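Sulfate transporter sulfate transporter family protein (Wolinella succinogenes, PDB 4DGF) probably carries sulfate or related anions across the membrane as a SulP-family transporter, of which this chain is the STAS domain. Local coordinates at residues T51-M59 with I118-V129; I86-Y97 with L109-I118. All blocks are in the same frame, centred on the assembly; numbering follows the deposited sequence.

Contact 1. Residues T51-M59 with I118-V129; sequences TPKVFILRM and IDKALAYAKLLV
I56, I118 and V54 have the largest shares of this contact, in which a helix lies antiparallel to a sheet strand, 9.4 Å from its axis, with no hydrogen bond joining the two segments. I56 uses two branches: its CD1 meets L122 CD2 at 3.7 Å and also reaches A125 CB, while CG2, anti to the backbone N, stands 3.9 Å from I118 CD1. A121 and A125 present only CB to the strand, which probably helps the helix lie near it, and V54 divides its methyls: CG1 rests 3.8 Å from A125 CB, CG2 against L128 and V129. I118 crosses R58 at about a right angle, setting its CB 3.4 Å above one face of the guanidinium, near the rim, while R58 NH1 turns outside the contact to bond T15 OG1 and D13 O. A leucine in place of R58 would probably leave I118 without this flat cover and T15 without its charged partner. At the far end, K53 CD lies 3.8 Å from V129 CG2. Strand 54-58 is the middle of three parallel strands, between 24-28 and 86-90; helix 118-130 packs on one side of it, and F55 leaves the strand on the other, its ring edge-to-face with F76 of helix 67-83.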
loop_
_atom_site.group_PDB
_atom_site.type_symbol
_atom_site.label_atom_id
_atom_site.label_comp_id
_atom_site.label_asym_id
_atom_site.label_seq_id
_atom_site.Cartn_x
_atom_site.Cartn_y
_atom_site.Cartn_z
ATOM N N THR A 51 11.445 -10.896 4.203
ATOM C CA THR A 51 10.692 -10.145 3.170
ATOM C C THR A 51 9.295 -10.720 2.976
ATOM O O THR A 51 9.123 -11.933 2.819
ATOM C CB THR A 51 11.479 -10.124 1.840
ATOM O OG1 THR A 51 12.821 -9.649 2.089
ATOM C CG2 THR A 51 10.801 -9.202 0.835
ATOM N N PRO A 52 8.273 -9.839 3.106
ATOM C CA PRO A 52 6.877 -10.236 2.976
ATOM C C PRO A 52 6.569 -10.692 1.520
ATOM O O PRO A 52 7.130 -10.194 0.577
ATOM C CB PRO A 52 6.100 -8.960 3.343
ATOM C CG PRO A 52 7.089 -7.843 3.292
ATOM C CD PRO A 52 8.421 -8.468 3.639
ATOM N N LYS A 53 5.616 -11.606 1.358
ATOM C CA LYS A 53 5.170 -12.000 0.039
ATOM C C LYS A 53 4.276 -10.885 -0.523
ATOM O O LYS A 53 4.196 -10.688 -1.774
ATOM C CB LYS A 53 4.334 -13.276 0.154
ATOM C CG LYS A 53 5.061 -14.458 0.814
ATOM C CD LYS A 53 4.118 -15.651 0.855
ATOM C CE LYS A 53 4.585 -16.746 1.813
ATOM N NZ LYS A 53 5.888 -17.283 1.341
ATOM N N VAL A 54 3.531 -10.256 0.412
ATOM C CA VAL A 54 2.495 -9.212 0.018
ATOM C C VAL A 54 2.656 -8.067 1.010
ATOM O O VAL A 54 2.821 -8.329 2.206
ATOM C CB VAL A 54 1.069 -9.727 0.110
ATOM C CG1 VAL A 54 0.032 -8.701 -0.344
ATOM C CG2 VAL A 54 0.851 -11.035 -0.718
ATOM N N PHE A 55 2.593 -6.816 0.503
ATOM C CA PHE A 55 2.697 -5.666 1.327
ATOM C C PHE A 55 1.462 -4.845 1.031
ATOM O O PHE A 55 1.257 -4.469 -0.157
ATOM C CB PHE A 55 4.019 -4.867 0.993
ATOM C CG PHE A 55 4.371 -3.814 1.935
ATOM C CD1 PHE A 55 5.420 -4.012 2.842
ATOM C CD2 PHE A 55 3.604 -2.639 1.967
ATOM C CE1 PHE A 55 5.673 -3.030 3.862
ATOM C CE2 PHE A 55 3.949 -1.605 2.886
ATOM C CZ PHE A 55 5.000 -1.837 3.821
ATOM N N ILE A 56 0.713 -4.504 2.093
ATOM C CA ILE A 56 -0.493 -3.706 1.914
ATOM C C ILE A 56 -0.194 -2.332 2.459
ATOM O O ILE A 56 0.121 -2.154 3.639
ATOM C CB ILE A 56 -1.714 -4.335 2.629
ATOM C CG1 ILE A 56 -1.894 -5.776 2.163
ATOM C CG2 ILE A 56 -2.986 -3.436 2.388
ATOM C CD1 ILE A 56 -3.081 -6.502 2.722
ATOM N N LEU A 57 -0.370 -1.326 1.603
ATOM C CA LEU A 57 -0.251 0.024 2.091
ATOM C C LEU A 57 -1.675 0.547 2.295
ATOM O O LEU A 57 -2.481 0.606 1.271
ATOM C CB LEU A 57 0.448 0.804 0.968
ATOM C CG LEU A 57 1.007 2.082 1.395
ATOM C CD1 LEU A 57 2.166 1.966 2.394
ATOM C CD2 LEU A 57 1.603 2.748 0.132
ATOM N N ARG A 58 -2.035 0.769 3.559
ATOM C CA ARG A 58 -3.326 1.237 3.903
ATOM C C ARG A 58 -3.448 2.730 3.732
ATOM O O ARG A 58 -2.765 3.509 4.491
ATOM C CB ARG A 58 -3.758 0.876 5.391
ATOM C CG ARG A 58 -3.865 -0.649 5.508
ATOM C CD ARG A 58 -4.596 -1.066 6.769
ATOM N NE ARG A 58 -6.015 -0.630 6.718
ATOM C CZ ARG A 58 -6.923 -0.820 7.665
ATOM N NH1 ARG A 58 -6.638 -1.514 8.797
ATOM N NH2 ARG A 58 -8.158 -0.415 7.419
HETATM N N MSE A 59 -4.406 3.131 2.910
HETATM C CA MSE A 59 -4.445 4.543 2.475
HETATM C C MSE A 59 -5.793 5.144 2.798
HETATM O O MSE A 59 -6.173 6.150 2.202
HETATM C CB MSE A 59 -4.091 4.614 0.956
HETATM C CG MSE A 59 -2.708 4.004 0.643
HETATM SE SE MSE A 59 -2.181 4.406 -1.192
HETATM C CE MSE A 59 -1.335 6.194 -0.830
ATOM N N ILE A 118 -9.869 -2.454 3.101
ATOM C CA ILE A 118 -8.892 -3.393 3.624
ATOM C C ILE A 118 -9.378 -4.860 3.519
ATOM O O ILE A 118 -8.602 -5.803 3.192
ATOM C CB ILE A 118 -8.481 -3.050 5.090
ATOM C CG1 ILE A 118 -7.324 -3.915 5.588
ATOM C CG2 ILE A 118 -9.679 -3.125 6.088
ATOM C CD1 ILE A 118 -6.134 -3.993 4.619
ATOM N N ASP A 119 -10.705 -5.052 3.693
ATOM C CA ASP A 119 -11.212 -6.420 3.552
ATOM C C ASP A 119 -10.975 -7.027 2.176
ATOM O O ASP A 119 -10.681 -8.206 2.054
ATOM C CB ASP A 119 -12.690 -6.475 3.855
ATOM C CG ASP A 119 -13.023 -6.259 5.322
ATOM O OD1 ASP A 119 -12.156 -6.218 6.241
ATOM O OD2 ASP A 119 -14.240 -6.117 5.594
ATOM N N LYS A 120 -11.130 -6.235 1.137
ATOM C CA LYS A 120 -10.893 -6.730 -0.211
ATOM C C LYS A 120 -9.413 -6.941 -0.413
ATOM O O LYS A 120 -9.060 -7.888 -1.104
ATOM C CB LYS A 120 -11.364 -5.684 -1.253
ATOM C CG LYS A 120 -12.812 -5.305 -1.061
ATOM C CD LYS A 120 -13.287 -4.262 -2.083
ATOM C CE LYS A 120 -14.807 -4.143 -1.862
ATOM N NZ LYS A 120 -15.256 -2.782 -2.210
ATOM N N ALA A 121 -8.556 -5.979 0.062
ATOM C CA ALA A 121 -7.147 -6.207 -0.189
ATOM C C ALA A 121 -6.676 -7.514 0.510
ATOM O O ALA A 121 -5.769 -8.238 0.048
ATOM C CB ALA A 121 -6.309 -4.985 0.245
ATOM N N LEU A 122 -7.174 -7.706 1.717
ATOM C CA LEU A 122 -6.795 -8.894 2.479
ATOM C C LEU A 122 -7.252 -10.201 1.822
ATOM O O LEU A 122 -6.492 -11.237 1.827
ATOM C CB LEU A 122 -7.368 -8.888 3.895
ATOM C CG LEU A 122 -6.489 -8.071 4.849
ATOM C CD1 LEU A 122 -7.196 -7.881 6.219
ATOM C CD2 LEU A 122 -5.041 -8.546 5.088
ATOM N N ALA A 123 -8.464 -10.155 1.346
ATOM C CA ALA A 123 -8.988 -11.337 0.577
ATOM C C ALA A 123 -8.031 -11.677 -0.571
ATOM O O ALA A 123 -7.706 -12.826 -0.788
ATOM C CB ALA A 123 -10.354 -11.042 0.041
ATOM N N TYR A 124 -7.630 -10.660 -1.377
ATOM C CA TYR A 124 -6.646 -10.886 -2.387
ATOM C C TYR A 124 -5.238 -11.315 -1.944
ATOM O O TYR A 124 -4.580 -12.137 -2.582
ATOM C CB TYR A 124 -6.609 -9.628 -3.268
ATOM C CG TYR A 124 -5.963 -9.790 -4.579
ATOM C CD1 TYR A 124 -6.490 -10.720 -5.515
ATOM C CD2 TYR A 124 -4.863 -9.030 -4.960
ATOM C CE1 TYR A 124 -5.915 -10.856 -6.773
ATOM C CE2 TYR A 124 -4.300 -9.113 -6.270
ATOM C CZ TYR A 124 -4.841 -10.046 -7.147
ATOM O OH TYR A 124 -4.314 -10.220 -8.412
ATOM N N ALA A 125 -4.693 -10.663 -0.931
ATOM C CA ALA A 125 -3.485 -11.069 -0.318
ATOM C C ALA A 125 -3.516 -12.559 0.134
ATOM O O ALA A 125 -2.581 -13.272 -0.085
ATOM C CB ALA A 125 -3.225 -10.181 0.934
ATOM N N LYS A 126 -4.606 -12.988 0.735
ATOM C CA LYS A 126 -4.754 -14.342 1.168
ATOM C C LYS A 126 -4.638 -15.278 -0.043
ATOM O O LYS A 126 -3.955 -16.302 0.025
ATOM C CB LYS A 126 -6.108 -14.523 1.893
ATOM C CG LYS A 126 -6.297 -15.985 2.420
ATOM C CD LYS A 126 -7.378 -16.058 3.475
ATOM C CE LYS A 126 -7.392 -17.445 4.170
ATOM N NZ LYS A 126 -8.055 -18.361 3.184
ATOM N N LEU A 127 -5.291 -14.925 -1.125
ATOM C CA LEU A 127 -5.307 -15.748 -2.347
ATOM C C LEU A 127 -3.881 -15.840 -2.900
ATOM O O LEU A 127 -3.373 -16.934 -3.201
ATOM C CB LEU A 127 -6.323 -15.168 -3.319
ATOM C CG LEU A 127 -6.499 -15.749 -4.738
ATOM C CD1 LEU A 127 -7.862 -15.235 -5.195
ATOM C CD2 LEU A 127 -5.448 -15.250 -5.742
ATOM N N LEU A 128 -3.158 -14.727 -2.850
ATOM C CA LEU A 128 -1.808 -14.658 -3.368
ATOM C C LEU A 128 -0.883 -15.501 -2.569
ATOM O O LEU A 128 0.027 -16.115 -3.140
ATOM C CB LEU A 128 -1.254 -13.205 -3.400
ATOM C CG LEU A 128 -1.910 -12.286 -4.389
ATOM C CD1 LEU A 128 -1.401 -10.862 -4.086
ATOM C CD2 LEU A 128 -1.683 -12.679 -5.851
ATOM N N VAL A 129 -0.996 -15.460 -1.239
ATOM C CA VAL A 129 -0.110 -16.277 -0.395
ATOM C C VAL A 129 -0.434 -17.781 -0.610
ATOM O O VAL A 129 0.462 -18.537 -0.832
ATOM C CB VAL A 129 -0.106 -15.856 1.111
ATOM C CG1 VAL A 129 0.687 -16.888 1.919
ATOM C CG2 VAL A 129 0.542 -14.483 1.251
#

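Contact 2. Residues I86-Y97 with L109-I118; sequences ILLLSGVSDRLY and LGEERVFDHI
R113 folds back on L87 because its chain bends sharply at chi2 (-89°), which brings NH1 to L87 O at 3.2 Å; the carbonyl receives it in plane, on a lone pair. The backbone behind it closes what resembles a beta-alpha-beta crossover in the STAS domain: after the helices that follow strand 86-90, the chain returns to that strand's edge and runs parallel to it, the return limb making a single bridge, L89 with V114, rather than a full strand. Both backbone polar atoms of L89 are used: N gives to R113 O (2.9 Å) and O receives F115 N (2.8 Å). F115, with CG anti to its carbonyl carbon, also presents its ring edge to L89 O, CD2 lying 3.4 Å away, and packs on A121 of helix 118-130. Beyond the bridge, V92 N makes a nearly straight bond to F115 O (172°). Among the apolar groups, L109 CD2 touches L89 CG, and V114 CG1 meets V92 CG2 at 3.8 Å while also lying at the edge of the Y97 ring. I86 CG2 lies over the rim of one face of the R113 guanidinium, 3.5 Å above its plane. At the edge of that plane, one water accepts from both R113 NH1 and L87 N, each at 3.1 Å.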
loop_
_atom_site.group_PDB
_atom_site.type_symbol
_atom_site.label_atom_id
_atom_site.label_comp_id
_atom_site.label_asym_id
_atom_site.label_seq_id
_atom_site.Cartn_x
_atom_site.Cartn_y
_atom_site.Cartn_z
ATOM N N ILE A 86 4.666 -8.424 -3.594
ATOM C CA ILE A 86 3.537 -7.833 -4.309
ATOM C C ILE A 86 2.965 -6.661 -3.447
ATOM O O ILE A 86 2.474 -6.889 -2.359
ATOM C CB ILE A 86 2.454 -8.904 -4.562
ATOM C CG1 ILE A 86 3.018 -9.960 -5.537
ATOM C CG2 ILE A 86 1.222 -8.210 -5.156
ATOM C CD1 ILE A 86 2.197 -11.254 -5.682
ATOM N N LEU A 87 2.955 -5.462 -4.007
ATOM C CA LEU A 87 2.335 -4.292 -3.371
ATOM C C LEU A 87 0.831 -4.221 -3.718
ATOM O O LEU A 87 0.473 -4.338 -4.872
ATOM C CB LEU A 87 3.047 -3.023 -3.879
ATOM C CG LEU A 87 2.648 -1.711 -3.199
ATOM C CD1 LEU A 87 2.824 -1.798 -1.681
ATOM C CD2 LEU A 87 3.438 -0.500 -3.774
ATOM N N LEU A 88 -0.009 -4.064 -2.685
ATOM C CA LEU A 88 -1.452 -3.771 -2.813
ATOM C C LEU A 88 -1.698 -2.378 -2.103
ATOM O O LEU A 88 -1.060 -2.033 -1.127
ATOM C CB LEU A 88 -2.336 -4.806 -2.137
ATOM C CG LEU A 88 -2.032 -6.282 -2.560
ATOM C CD1 LEU A 88 -2.951 -7.243 -1.806
ATOM C CD2 LEU A 88 -2.170 -6.491 -4.093
ATOM N N LEU A 89 -2.598 -1.623 -2.672
ATOM C CA LEU A 89 -3.115 -0.431 -1.929
ATOM C C LEU A 89 -4.510 -0.700 -1.473
ATOM O O LEU A 89 -5.299 -1.249 -2.249
ATOM C CB LEU A 89 -3.172 0.815 -2.839
ATOM C CG LEU A 89 -2.008 0.941 -3.762
ATOM C CD1 LEU A 89 -2.330 2.209 -4.579
ATOM C CD2 LEU A 89 -0.705 1.146 -2.952
ATOM N N SER A 90 -4.860 -0.353 -0.231
ATOM C CA SER A 90 -6.244 -0.507 0.194
ATOM C C SER A 90 -6.718 0.867 0.641
ATOM O O SER A 90 -5.886 1.779 0.911
ATOM C CB SER A 90 -6.405 -1.493 1.356
ATOM O OG SER A 90 -5.747 -1.064 2.527
ATOM N N GLY A 91 -8.035 0.967 0.774
ATOM C CA GLY A 91 -8.704 2.170 1.298
ATOM C C GLY A 91 -8.500 3.382 0.368
ATOM O O GLY A 91 -8.506 4.523 0.827
ATOM N N VAL A 92 -8.357 3.082 -0.902
ATOM C CA VAL A 92 -8.088 4.203 -1.868
ATOM C C VAL A 92 -9.433 4.879 -2.236
ATOM O O VAL A 92 -10.337 4.255 -2.843
ATOM C CB VAL A 92 -7.385 3.709 -3.131
ATOM C CG1 VAL A 92 -7.258 4.825 -4.158
ATOM C CG2 VAL A 92 -6.011 3.136 -2.824
ATOM N N SER A 93 -9.571 6.146 -1.846
ATOM C CA SER A 93 -10.833 6.883 -2.111
ATOM C C SER A 93 -10.851 7.248 -3.634
ATOM O O SER A 93 -9.875 7.190 -4.315
ATOM C CB SER A 93 -10.856 8.198 -1.340
ATOM O OG SER A 93 -9.771 9.023 -1.788
ATOM N N ASP A 94 -12.011 7.642 -4.122
ATOM C CA ASP A 94 -12.082 8.117 -5.508
ATOM C C ASP A 94 -11.200 9.332 -5.808
ATOM O O ASP A 94 -10.559 9.363 -6.843
ATOM C CB ASP A 94 -13.555 8.451 -5.802
ATOM C CG ASP A 94 -14.399 7.222 -6.035
ATOM O OD1 ASP A 94 -13.868 6.082 -6.089
ATOM O OD2 ASP A 94 -15.651 7.401 -6.166
ATOM N N ARG A 95 -10.997 10.230 -4.832
ATOM C CA ARG A 95 -10.126 11.364 -5.086
ATOM C C ARG A 95 -8.667 10.918 -5.127
ATOM O O ARG A 95 -7.917 11.250 -6.061
ATOM C CB ARG A 95 -10.349 12.412 -4.029
ATOM C CG ARG A 95 -9.293 13.474 -4.230
ATOM C CD ARG A 95 -9.421 14.464 -3.127
ATOM N NE ARG A 95 -8.431 15.469 -3.517
ATOM C CZ ARG A 95 -8.358 16.687 -3.018
ATOM N NH1 ARG A 95 -9.196 17.051 -2.051
ATOM N NH2 ARG A 95 -7.372 17.481 -3.437
ATOM N N LEU A 96 -8.276 10.055 -4.181
ATOM C CA LEU A 96 -6.877 9.553 -4.304
ATOM C C LEU A 96 -6.590 8.795 -5.599
ATOM O O LEU A 96 -5.490 8.930 -6.218
ATOM C CB LEU A 96 -6.530 8.716 -3.061
ATOM C CG LEU A 96 -5.098 8.180 -3.106
ATOM C CD1 LEU A 96 -4.105 9.334 -3.049
ATOM C CD2 LEU A 96 -4.901 7.412 -1.791
ATOM N N TYR A 97 -7.521 7.960 -6.011
ATOM C CA TYR A 97 -7.355 7.153 -7.201
ATOM C C TYR A 97 -7.124 8.122 -8.400
ATOM O O TYR A 97 -6.246 7.872 -9.218
ATOM C CB TYR A 97 -8.650 6.322 -7.438
ATOM C CG TYR A 97 -8.574 5.453 -8.671
ATOM C CD1 TYR A 97 -8.118 4.155 -8.605
ATOM C CD2 TYR A 97 -8.957 5.977 -9.887
ATOM C CE1 TYR A 97 -8.099 3.359 -9.750
ATOM C CE2 TYR A 97 -8.924 5.195 -11.011
ATOM C CZ TYR A 97 -8.475 3.883 -10.923
ATOM O OH TYR A 97 -8.431 3.073 -12.061
ATOM N N LEU A 109 1.091 0.047 -11.582
ATOM C CA LEU A 109 0.956 -0.973 -10.536
ATOM C C LEU A 109 0.031 -2.067 -10.998
ATOM O O LEU A 109 0.229 -3.276 -10.728
ATOM C CB LEU A 109 0.315 -0.306 -9.289
ATOM C CG LEU A 109 0.216 -1.256 -8.085
ATOM C CD1 LEU A 109 1.618 -1.738 -7.648
ATOM C CD2 LEU A 109 -0.508 -0.536 -6.988
ATOM N N GLY A 110 -1.002 -1.646 -11.722
ATOM C CA GLY A 110 -2.093 -2.517 -12.160
ATOM C C GLY A 110 -3.359 -2.278 -11.336
ATOM O O GLY A 110 -3.335 -2.302 -10.067
ATOM N N GLU A 111 -4.486 -2.026 -12.003
ATOM C CA GLU A 111 -5.736 -1.737 -11.280
ATOM C C GLU A 111 -6.142 -2.827 -10.324
ATOM O O GLU A 111 -6.855 -2.559 -9.352
ATOM C CB GLU A 111 -6.904 -1.644 -12.297
ATOM C CG GLU A 111 -6.964 -0.381 -13.068
ATOM C CD GLU A 111 -8.018 -0.448 -14.169
ATOM O OE1 GLU A 111 -7.751 0.072 -15.288
ATOM O OE2 GLU A 111 -9.103 -1.036 -13.926
ATOM N N GLU A 112 -5.817 -4.081 -10.667
ATOM C CA GLU A 112 -6.271 -5.181 -9.841
ATOM C C GLU A 112 -5.575 -5.229 -8.458
ATOM O O GLU A 112 -5.983 -5.984 -7.549
ATOM C CB GLU A 112 -6.075 -6.509 -10.613
ATOM C CG GLU A 112 -4.658 -7.042 -10.558
ATOM C CD GLU A 112 -3.698 -6.343 -11.518
ATOM O OE1 GLU A 112 -4.097 -5.410 -12.347
ATOM O OE2 GLU A 112 -2.510 -6.777 -11.443
ATOM N N ARG A 113 -4.548 -4.404 -8.304
ATOM C CA ARG A 113 -3.822 -4.243 -7.001
ATOM C C ARG A 113 -4.341 -3.096 -6.087
ATOM O O ARG A 113 -3.746 -2.878 -5.000
ATOM C CB ARG A 113 -2.359 -3.959 -7.259
ATOM C CG ARG A 113 -1.638 -4.903 -8.256
ATOM C CD ARG A 113 -1.060 -6.082 -7.595
ATOM N NE ARG A 113 -0.074 -6.773 -8.434
ATOM C CZ ARG A 113 1.231 -6.497 -8.412
ATOM N NH1 ARG A 113 1.731 -5.561 -7.545
ATOM N NH2 ARG A 113 2.034 -7.215 -9.160
ATOM N N VAL A 114 -5.435 -2.394 -6.512
ATOM C CA VAL A 114 -5.849 -1.193 -5.850
ATOM C C VAL A 114 -7.273 -1.487 -5.347
ATOM O O VAL A 114 -8.175 -1.870 -6.175
ATOM C CB VAL A 114 -5.836 0.016 -6.850
ATOM C CG1 VAL A 114 -6.251 1.271 -6.121
ATOM C CG2 VAL A 114 -4.404 0.140 -7.393
ATOM N N PHE A 115 -7.504 -1.285 -4.046
ATOM C CA PHE A 115 -8.769 -1.561 -3.392
ATOM C C PHE A 115 -9.341 -0.421 -2.597
ATOM O O PHE A 115 -8.574 0.386 -2.084
ATOM C CB PHE A 115 -8.613 -2.726 -2.408
ATOM C CG PHE A 115 -8.066 -3.994 -3.096
ATOM C CD1 PHE A 115 -8.952 -4.958 -3.608
ATOM C CD2 PHE A 115 -6.712 -4.117 -3.311
ATOM C CE1 PHE A 115 -8.436 -6.077 -4.297
ATOM C CE2 PHE A 115 -6.236 -5.212 -4.019
ATOM C CZ PHE A 115 -7.082 -6.200 -4.477
ATOM N N ASP A 116 -10.693 -0.405 -2.425
ATOM C CA ASP A 116 -11.222 0.665 -1.688
ATOM C C ASP A 116 -11.417 0.323 -0.223
ATOM O O ASP A 116 -11.942 1.190 0.532
ATOM C CB ASP A 116 -12.533 1.184 -2.275
ATOM C CG ASP A 116 -13.614 0.124 -2.315
ATOM O OD1 ASP A 116 -13.522 -0.866 -1.580
ATOM O OD2 ASP A 116 -14.619 0.279 -3.078
ATOM N N HIS A 117 -10.996 -0.872 0.143
ATOM C CA HIS A 117 -11.275 -1.388 1.480
ATOM C C HIS A 117 -10.279 -2.468 1.812
ATOM O O HIS A 117 -9.969 -3.377 0.986
ATOM C CB HIS A 117 -12.698 -1.987 1.607
ATOM C CG HIS A 117 -13.188 -2.050 3.076
ATOM N ND1 HIS A 117 -12.885 -3.066 3.957
ATOM C CD2 HIS A 117 -13.928 -1.131 3.823
ATOM C CE1 HIS A 117 -13.394 -2.790 5.171
ATOM N NE2 HIS A 117 -14.016 -1.624 5.108
ATOM N N ILE A 118 -9.869 -2.454 3.101
ATOM C CA ILE A 118 -8.892 -3.393 3.624
ATOM C C ILE A 118 -9.378 -4.860 3.519
ATOM O O ILE A 118 -8.602 -5.803 3.192
ATOM C CB ILE A 118 -8.481 -3.050 5.090
ATOM C CG1 ILE A 118 -7.324 -3.915 5.588
ATOM C CG2 ILE A 118 -9.679 -3.125 6.088
ATOM C CD1 ILE A 118 -6.134 -3.993 4.619
HETATM O O HOH W 1 4.638 -5.007 -6.555
#

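Overall arrangement
The two contacts illustrate how one sheet is completed by different means on its face and at its edge. Contact 1 has the larger share of buried residues and is carried by apolar side chains and the aliphatic stem of K53, with R58 as the one guanidinium, as suits a helix laid over the central strand. Contact 2, partly buried, relies on backbone hydrogen bonds and an arginine, since it adds a short parallel segment to the edge of strand 86-90. Strands 54-58 and 86-90 are neighbours, probably hydrogen-bonded through F55 O to L88 N and M59 N to S90 O. I118 belongs to both contacts, marking where the edge segment turns into the covering helix, and K120 packs on F115 across the join. Along the chain, contact 2 is nested within contact 1.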